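Local coordinates for putative diflavin flavoprotein A 3 (Nostoc sp., PDB 3FNI) that probably mediates electron transfer from NADH to oxygen, reducing it to water, and is represented here by its flavodoxin-like domain, at residues A24-I29 against V34-V39; G59-M64 against T141-W146. One frame throughout, in Å; residues are numbered along the deposited sequence.

Overall arrangement
From the N terminus the chain lays down strand 6-11, passes through helix 18-31 and returns in strand 35-40, an edge strand of the parallel sheet. Interaction 1 closes the short turn between helix 18-31 and strand 35-40 by packing one on the other. Only after it is complete does strand 57-63 enter the sheet on the other side of strand 6-11, and interaction 2 then spans most of the remaining chain to reach the C-terminal helix 130-152. The two contacts are thus in series, with centres about 8 Å apart. The two helices meet at Gly28 O and Thr141 OG1, a probable hydrogen bond, and Ile25 packs on Val61 of strand 57-63.

Interaction 1 of 2, residues A24-I29 against V34-V39; sequences AIINGI and VGVDVV
Ile26 and Ile29, one turn apart on helix 18-31, reach across to Val34, Val36 and Val38 and make a mainly apolar interface that buries 237 Å² in total. The two branches of Ile26 divide the work. Its CG2 methyl meets Val36 CG1 at 4.0 Å, while the longer arm brings CD1 to 3.9 Å from Val38 CG2; in both pairs the side chains meet nearly perpendicular. Ile26 leaves the helix directed past the strand rather than at it, and it is the extended arm (chi2 175°) that carries CD1 over. Val36 turns CG1 to the helix from between its own backbone N and carbonyl carbon (chi1 64°).

At the other end, Ile29 presses its CG2 methyl against the backbone as well as the side chain of Val34. CG2 lies 3.5 Å from Val34 O, a van der Waals approach, and 4.1 Å from Val34 CB. Beyond this pair, Ile29 touches Ile7 of strand 6-11 and Val34 reaches Val147 of helix 130-152.

Asp37, pointing away from the helix, forms a salt bridge with Arg56 and a hydrogen bond with Ser6 OG. Helix and strand run nearly antiparallel, at 155°, with their axes 9.0 Å apart. This is the packing of a helix on the second strand of a beta-alpha-beta crossover, here the first such unit of the flavodoxin-like fold, in which strand 35-40 pairs in parallel with strand 6-11.

Interaction 2 of 2, residues G59-M64 against T141-W146; sequences GLVIGM and TDLGQW
Thr141 OG1 lies within hydrogen-bonding distance of two oxygens, Gly28 O of helix 18-31 and Glu137 OE1 one turn earlier in its own helix, which probably share its one proton. Thr141 O in turn accepts the helical bond from Gln145 N at 2.8 Å. These bonds lie beside the contact itself, whose side-chain part is apolar and rests on Leu143.

Leu143 points toward the strand, with CG anti to its backbone N (chi1 -180°), and its CD2 methyl makes the touch. CD2 comes to 3.6 Å from Val61 CG2, the two side chains running alongside each other, oppositely directed. The same methyl lies 3.9 Å from Leu60 O, against the backbone of the strand. Gly59, which has no side chain, is partly covered by the helix. Leu60 itself points away from the helix and packs against Val90 and Phe10.

All three touching residues are buried, and the contact joins strand 57-63, in the middle of the sheet, to helix 130-152. Ile7 on the adjacent strand 6-11 touches both Val61 and Leu143, while Trp146 packs on Ala89 of strand 89-93, so the C-terminal helix bridges neighbouring strands alongside helix 18-31.

Interaction 1 of 2, residues A24-I29 against V34-V39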
ATOM      1  N   ALA A  24      -8.251  -2.804   7.808  1.00 16.73           N
ATOM      2  CA  ALA A  24      -8.816  -1.558   8.309  1.00 18.72           C
ATOM      3  C   ALA A  24      -8.699  -0.475   7.244  1.00 18.35           C
ATOM      4  O   ALA A  24      -9.650   0.261   6.984  1.00 17.74           O
ATOM      5  CB  ALA A  24      -8.083  -1.128   9.589  1.00 20.38           C
ATOM      6  N   ILE A  25      -7.515  -0.376   6.643  1.00 25.01           N
ATOM      7  CA  ILE A  25      -7.260   0.600   5.592  1.00 19.37           C
ATOM      8  C   ILE A  25      -8.212   0.316   4.435  1.00 23.22           C
ATOM      9  O   ILE A  25      -8.852   1.221   3.893  1.00 20.08           O
ATOM     10  CB  ILE A  25      -5.802   0.500   5.089  1.00 22.73           C
ATOM     11  CG1 ILE A  25      -4.845   0.709   6.269  1.00 21.48           C
ATOM     12  CG2 ILE A  25      -5.543   1.540   4.000  1.00 15.53           C
ATOM     13  CD1 ILE A  25      -3.400   0.416   5.960  1.00 24.85           C
ATOM     14  N   ILE A  26      -8.323  -0.950   4.059  1.00 18.98           N
ATOM     15  CA  ILE A  26      -9.210  -1.295   2.959  1.00 19.80           C
ATOM     16  C   ILE A  26     -10.654  -0.870   3.246  1.00 21.54           C
ATOM     17  O   ILE A  26     -11.329  -0.365   2.351  1.00 12.89           O
ATOM     18  CB  ILE A  26      -9.158  -2.802   2.657  1.00 15.00           C
ATOM     19  CG1 ILE A  26      -7.765  -3.166   2.129  1.00 17.99           C
ATOM     20  CG2 ILE A  26     -10.212  -3.164   1.648  1.00 10.34           C
ATOM     21  CD1 ILE A  26      -7.555  -4.649   1.904  1.00  5.02           C
ATOM     22  N   ASN A  27     -11.115  -1.081   4.488  1.00 16.66           N
ATOM     23  CA  ASN A  27     -12.475  -0.715   4.904  1.00 15.12           C
ATOM     24  C   ASN A  27     -12.716   0.787   4.733  1.00 19.91           C
ATOM     25  O   ASN A  27     -13.823   1.224   4.391  1.00 14.96           O
ATOM     26  CB  ASN A  27     -12.718  -1.108   6.365  1.00 13.54           C
ATOM     27  CG  ASN A  27     -12.829  -2.616   6.567  1.00 14.93           C
ATOM     28  OD1 ASN A  27     -12.763  -3.104   7.696  1.00 20.75           O
ATOM     29  ND2 ASN A  27     -13.002  -3.356   5.479  1.00 14.15           N
ATOM     30  N   GLY A  28     -11.672   1.569   4.986  1.00 10.05           N
ATOM     31  CA  GLY A  28     -11.765   3.003   4.827  1.00 16.11           C
ATOM     32  C   GLY A  28     -11.852   3.342   3.351  1.00 20.15           C
ATOM     33  O   GLY A  28     -12.542   4.288   2.963  1.00 18.93           O
ATOM     34  N   ILE A  29     -11.153   2.566   2.524  1.00 16.38           N
ATOM     35  CA  ILE A  29     -11.163   2.777   1.075  1.00 21.70           C
ATOM     36  C   ILE A  29     -12.546   2.461   0.526  1.00 19.90           C
ATOM     37  O   ILE A  29     -13.101   3.213  -0.274  1.00 23.45           O
ATOM     38  CB  ILE A  29     -10.139   1.864   0.349  1.00 16.56           C
ATOM     39  CG1 ILE A  29      -8.716   2.279   0.713  1.00 16.48           C
ATOM     40  CG2 ILE A  29     -10.337   1.949  -1.170  1.00 14.94           C
ATOM     41  CD1 ILE A  29      -7.658   1.350   0.176  1.00 13.58           C
ATOM     42  N   VAL A  34     -14.369   3.244  -3.857  1.00 19.61           N
ATOM     43  CA  VAL A  34     -13.227   2.965  -4.725  1.00 17.22           C
ATOM     44  C   VAL A  34     -12.827   1.493  -4.576  1.00 19.68           C
ATOM     45  O   VAL A  34     -12.801   0.958  -3.465  1.00 21.96           O
ATOM     46  CB  VAL A  34     -12.021   3.877  -4.375  1.00 16.95           C
ATOM     47  CG1 VAL A  34     -10.772   3.436  -5.134  1.00  8.22           C
ATOM     48  CG2 VAL A  34     -12.354   5.313  -4.719  1.00 16.38           C
ATOM     49  N   GLY A  35     -12.533   0.844  -5.699  1.00 18.43           N
ATOM     50  CA  GLY A  35     -12.157  -0.560  -5.672  1.00 10.07           C
ATOM     51  C   GLY A  35     -10.778  -0.820  -5.097  1.00 16.97           C
ATOM     52  O   GLY A  35     -10.025   0.111  -4.831  1.00 17.49           O
ATOM     53  N   VAL A  36     -10.435  -2.091  -4.911  1.00 18.66           N
ATOM     54  CA  VAL A  36      -9.136  -2.441  -4.359  1.00 22.62           C
ATOM     55  C   VAL A  36      -8.645  -3.811  -4.839  1.00 16.24           C
ATOM     56  O   VAL A  36      -9.442  -4.727  -5.036  1.00 13.63           O
ATOM     57  CB  VAL A  36      -9.194  -2.435  -2.806  1.00 29.81           C
ATOM     58  CG1 VAL A  36     -10.147  -3.502  -2.321  1.00 33.60           C
ATOM     59  CG2 VAL A  36      -7.818  -2.646  -2.227  1.00 35.04           C
ATOM     60  N   ASP A  37      -7.336  -3.927  -5.052  1.00 12.48           N
ATOM     61  CA  ASP A  37      -6.726  -5.186  -5.470  1.00 13.34           C
ATOM     62  C   ASP A  37      -5.645  -5.542  -4.455  1.00 14.55           C
ATOM     63  O   ASP A  37      -4.709  -4.774  -4.226  1.00 21.24           O
ATOM     64  CB  ASP A  37      -6.118  -5.078  -6.876  1.00 17.06           C
ATOM     65  CG  ASP A  37      -7.176  -4.921  -7.966  1.00 27.30           C
ATOM     66  OD1 ASP A  37      -7.681  -3.797  -8.164  1.00 25.00           O
ATOM     67  OD2 ASP A  37      -7.515  -5.926  -8.620  1.00 28.00           O
ATOM     68  N   VAL A  38      -5.781  -6.708  -3.841  1.00 10.90           N
ATOM     69  CA  VAL A  38      -4.828  -7.138  -2.829  1.00 15.51           C
ATOM     70  C   VAL A  38      -3.815  -8.140  -3.373  1.00 22.57           C
ATOM     71  O   VAL A  38      -4.171  -9.119  -4.037  1.00 17.77           O
ATOM     72  CB  VAL A  38      -5.558  -7.772  -1.625  1.00 15.22           C
ATOM     73  CG1 VAL A  38      -4.585  -7.991  -0.482  1.00 16.55           C
ATOM     74  CG2 VAL A  38      -6.707  -6.878  -1.188  1.00 18.85           C
ATOM     75  N   VAL A  39      -2.549  -7.888  -3.070  1.00 18.57           N
ATOM     76  CA  VAL A  39      -1.474  -8.749  -3.519  1.00 16.34           C
ATOM     77  C   VAL A  39      -0.592  -9.146  -2.343  1.00 17.00           C
ATOM     78  O   VAL A  39      -0.150  -8.295  -1.576  1.00 22.80           O
ATOM     79  CB  VAL A  39      -0.615  -8.029  -4.582  1.00 22.21           C
ATOM     80  CG1 VAL A  39       0.497  -8.940  -5.070  1.00 10.21           C
ATOM     81  CG2 VAL A  39      -1.492  -7.600  -5.742  1.00 18.64           C
TER

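Interaction 2 of 2, residues G59-M64 against T141-W146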
ATOM      1  N   GLY A  59      -4.217   4.476  -6.830  1.00 13.44           N
ATOM      2  CA  GLY A  59      -3.660   4.595  -5.491  1.00 15.18           C
ATOM      3  C   GLY A  59      -2.882   3.358  -5.065  1.00 16.12           C
ATOM      4  O   GLY A  59      -3.091   2.274  -5.610  1.00 13.47           O
ATOM      5  N   LEU A  60      -1.987   3.508  -4.090  1.00 17.51           N
ATOM      6  CA  LEU A  60      -1.184   2.381  -3.619  1.00 17.87           C
ATOM      7  C   LEU A  60      -0.992   2.354  -2.103  1.00 19.54           C
ATOM      8  O   LEU A  60      -0.866   3.391  -1.452  1.00 15.50           O
ATOM      9  CB  LEU A  60       0.183   2.394  -4.304  1.00 27.62           C
ATOM     10  CG  LEU A  60       0.167   2.367  -5.834  1.00 28.80           C
ATOM     11  CD1 LEU A  60       1.518   2.789  -6.368  1.00 24.59           C
ATOM     12  CD2 LEU A  60      -0.208   0.978  -6.322  1.00 28.98           C
ATOM     13  N   VAL A  61      -0.979   1.151  -1.546  1.00 15.84           N
ATOM     14  CA  VAL A  61      -0.787   0.980  -0.121  1.00 13.95           C
ATOM     15  C   VAL A  61       0.195  -0.163   0.034  1.00 23.95           C
ATOM     16  O   VAL A  61      -0.021  -1.259  -0.489  1.00 18.43           O
ATOM     17  CB  VAL A  61      -2.113   0.659   0.591  1.00 16.86           C
ATOM     18  CG1 VAL A  61      -1.896   0.542   2.097  1.00  5.80           C
ATOM     19  CG2 VAL A  61      -3.126   1.758   0.290  1.00 18.36           C
ATOM     20  N   ILE A  62       1.287   0.111   0.742  1.00 29.57           N
ATOM     21  CA  ILE A  62       2.331  -0.879   0.949  1.00 26.83           C
ATOM     22  C   ILE A  62       2.559  -1.212   2.416  1.00 24.46           C
ATOM     23  O   ILE A  62       2.579  -0.330   3.271  1.00 12.97           O
ATOM     24  CB  ILE A  62       3.672  -0.399   0.352  1.00 23.74           C
ATOM     25  CG1 ILE A  62       3.469   0.075  -1.090  1.00 24.09           C
ATOM     26  CG2 ILE A  62       4.698  -1.526   0.412  1.00 17.82           C
ATOM     27  CD1 ILE A  62       2.850  -0.952  -2.000  1.00 34.65           C
ATOM     28  N   GLY A  63       2.723  -2.504   2.689  1.00 20.79           N
ATOM     29  CA  GLY A  63       2.986  -2.965   4.039  1.00 19.17           C
ATOM     30  C   GLY A  63       4.430  -3.432   4.061  1.00 19.06           C
ATOM     31  O   GLY A  63       4.889  -4.041   3.100  1.00 18.69           O
HETATM   32  N   MSE A  64       5.154  -3.144   5.137  1.00 14.64           N
HETATM   33  CA  MSE A  64       6.551  -3.546   5.224  1.00 16.72           C
HETATM   34  C   MSE A  64       6.731  -5.059   5.317  1.00 23.64           C
HETATM   35  O   MSE A  64       5.905  -5.767   5.895  1.00 23.86           O
HETATM   36  CB  MSE A  64       7.224  -2.873   6.422  1.00 17.86           C
HETATM   37  CG  MSE A  64       7.169  -1.349   6.392  1.00 18.79           C
HETATM   38 SE   MSE A  64       7.714  -0.598   4.687  1.00 34.35          SE
HETATM   39  CE  MSE A  64       9.538  -1.253   4.650  1.00 11.99           C
ATOM     40  N   THR A 141      -9.733   6.002   3.931  1.00 15.12           N
ATOM     41  CA  THR A 141     -10.752   6.911   3.435  1.00 17.21           C
ATOM     42  C   THR A 141     -10.092   8.078   2.714  1.00 22.82           C
ATOM     43  O   THR A 141     -10.491   8.436   1.610  1.00 21.74           O
ATOM     44  CB  THR A 141     -11.606   7.451   4.592  1.00 17.07           C
ATOM     45  OG1 THR A 141     -12.381   6.384   5.145  1.00 15.65           O
ATOM     46  CG2 THR A 141     -12.533   8.548   4.114  1.00 17.52           C
ATOM     47  N   ASP A 142      -9.079   8.665   3.349  1.00 18.26           N
ATOM     48  CA  ASP A 142      -8.362   9.792   2.772  1.00 20.13           C
ATOM     49  C   ASP A 142      -7.845   9.486   1.374  1.00 21.35           C
ATOM     50  O   ASP A 142      -7.991  10.298   0.465  1.00 20.43           O
ATOM     51  CB  ASP A 142      -7.185  10.191   3.668  1.00 23.46           C
ATOM     52  CG  ASP A 142      -7.611  11.020   4.858  1.00 26.17           C
ATOM     53  OD1 ASP A 142      -8.823  11.048   5.166  1.00 33.03           O
ATOM     54  OD2 ASP A 142      -6.729  11.639   5.495  1.00 32.56           O
ATOM     55  N   LEU A 143      -7.231   8.318   1.214  1.00 14.34           N
ATOM     56  CA  LEU A 143      -6.691   7.911  -0.073  1.00 17.39           C
ATOM     57  C   LEU A 143      -7.822   7.682  -1.057  1.00 10.76           C
ATOM     58  O   LEU A 143      -7.730   8.066  -2.217  1.00 16.56           O
ATOM     59  CB  LEU A 143      -5.868   6.627   0.072  1.00  7.50           C
ATOM     60  CG  LEU A 143      -5.242   6.115  -1.232  1.00 13.60           C
ATOM     61  CD1 LEU A 143      -4.354   7.204  -1.843  1.00  1.17           C
ATOM     62  CD2 LEU A 143      -4.428   4.834  -0.956  1.00  9.46           C
ATOM     63  N   GLY A 144      -8.891   7.048  -0.581  1.00 23.32           N
ATOM     64  CA  GLY A 144     -10.042   6.787  -1.426  1.00 16.82           C
ATOM     65  C   GLY A 144     -10.643   8.085  -1.936  1.00 15.91           C
ATOM     66  O   GLY A 144     -11.075   8.158  -3.086  1.00 12.45           O
ATOM     67  N   GLN A 145     -10.670   9.106  -1.080  1.00  8.84           N
ATOM     68  CA  GLN A 145     -11.214  10.406  -1.461  1.00 15.48           C
ATOM     69  C   GLN A 145     -10.282  11.075  -2.462  1.00 18.75           C
ATOM     70  O   GLN A 145     -10.731  11.710  -3.412  1.00 18.94           O
ATOM     71  CB  GLN A 145     -11.384  11.307  -0.232  1.00 17.64           C
ATOM     72  CG  GLN A 145     -12.384  10.781   0.796  1.00 24.70           C
ATOM     73  CD  GLN A 145     -12.600  11.741   1.953  1.00 23.82           C
ATOM     74  OE1 GLN A 145     -11.692  12.001   2.737  1.00 27.99           O
ATOM     75  NE2 GLN A 145     -13.808  12.278   2.056  1.00 29.99           N
ATOM     76  N   TRP A 146      -8.980  10.926  -2.241  1.00 15.04           N
ATOM     77  CA  TRP A 146      -7.993  11.506  -3.131  1.00 15.40           C
ATOM     78  C   TRP A 146      -8.152  10.885  -4.520  1.00 19.32           C
ATOM     79  O   TRP A 146      -8.168  11.596  -5.525  1.00 23.00           O
ATOM     80  CB  TRP A 146      -6.588  11.252  -2.594  1.00 14.06           C
ATOM     81  CG  TRP A 146      -5.513  11.842  -3.444  1.00 21.23           C
ATOM     82  CD1 TRP A 146      -4.983  13.102  -3.353  1.00 18.99           C
ATOM     83  CD2 TRP A 146      -4.841  11.203  -4.537  1.00 22.62           C
ATOM     84  NE1 TRP A 146      -4.021  13.281  -4.321  1.00 20.19           N
ATOM     85  CE2 TRP A 146      -3.913  12.132  -5.059  1.00 14.71           C
ATOM     86  CE3 TRP A 146      -4.932   9.932  -5.124  1.00 21.27           C
ATOM     87  CZ2 TRP A 146      -3.085  11.832  -6.141  1.00 21.09           C
ATOM     88  CZ3 TRP A 146      -4.108   9.632  -6.203  1.00 20.64           C
ATOM     89  CH2 TRP A 146      -3.194  10.580  -6.698  1.00 23.72           C
TER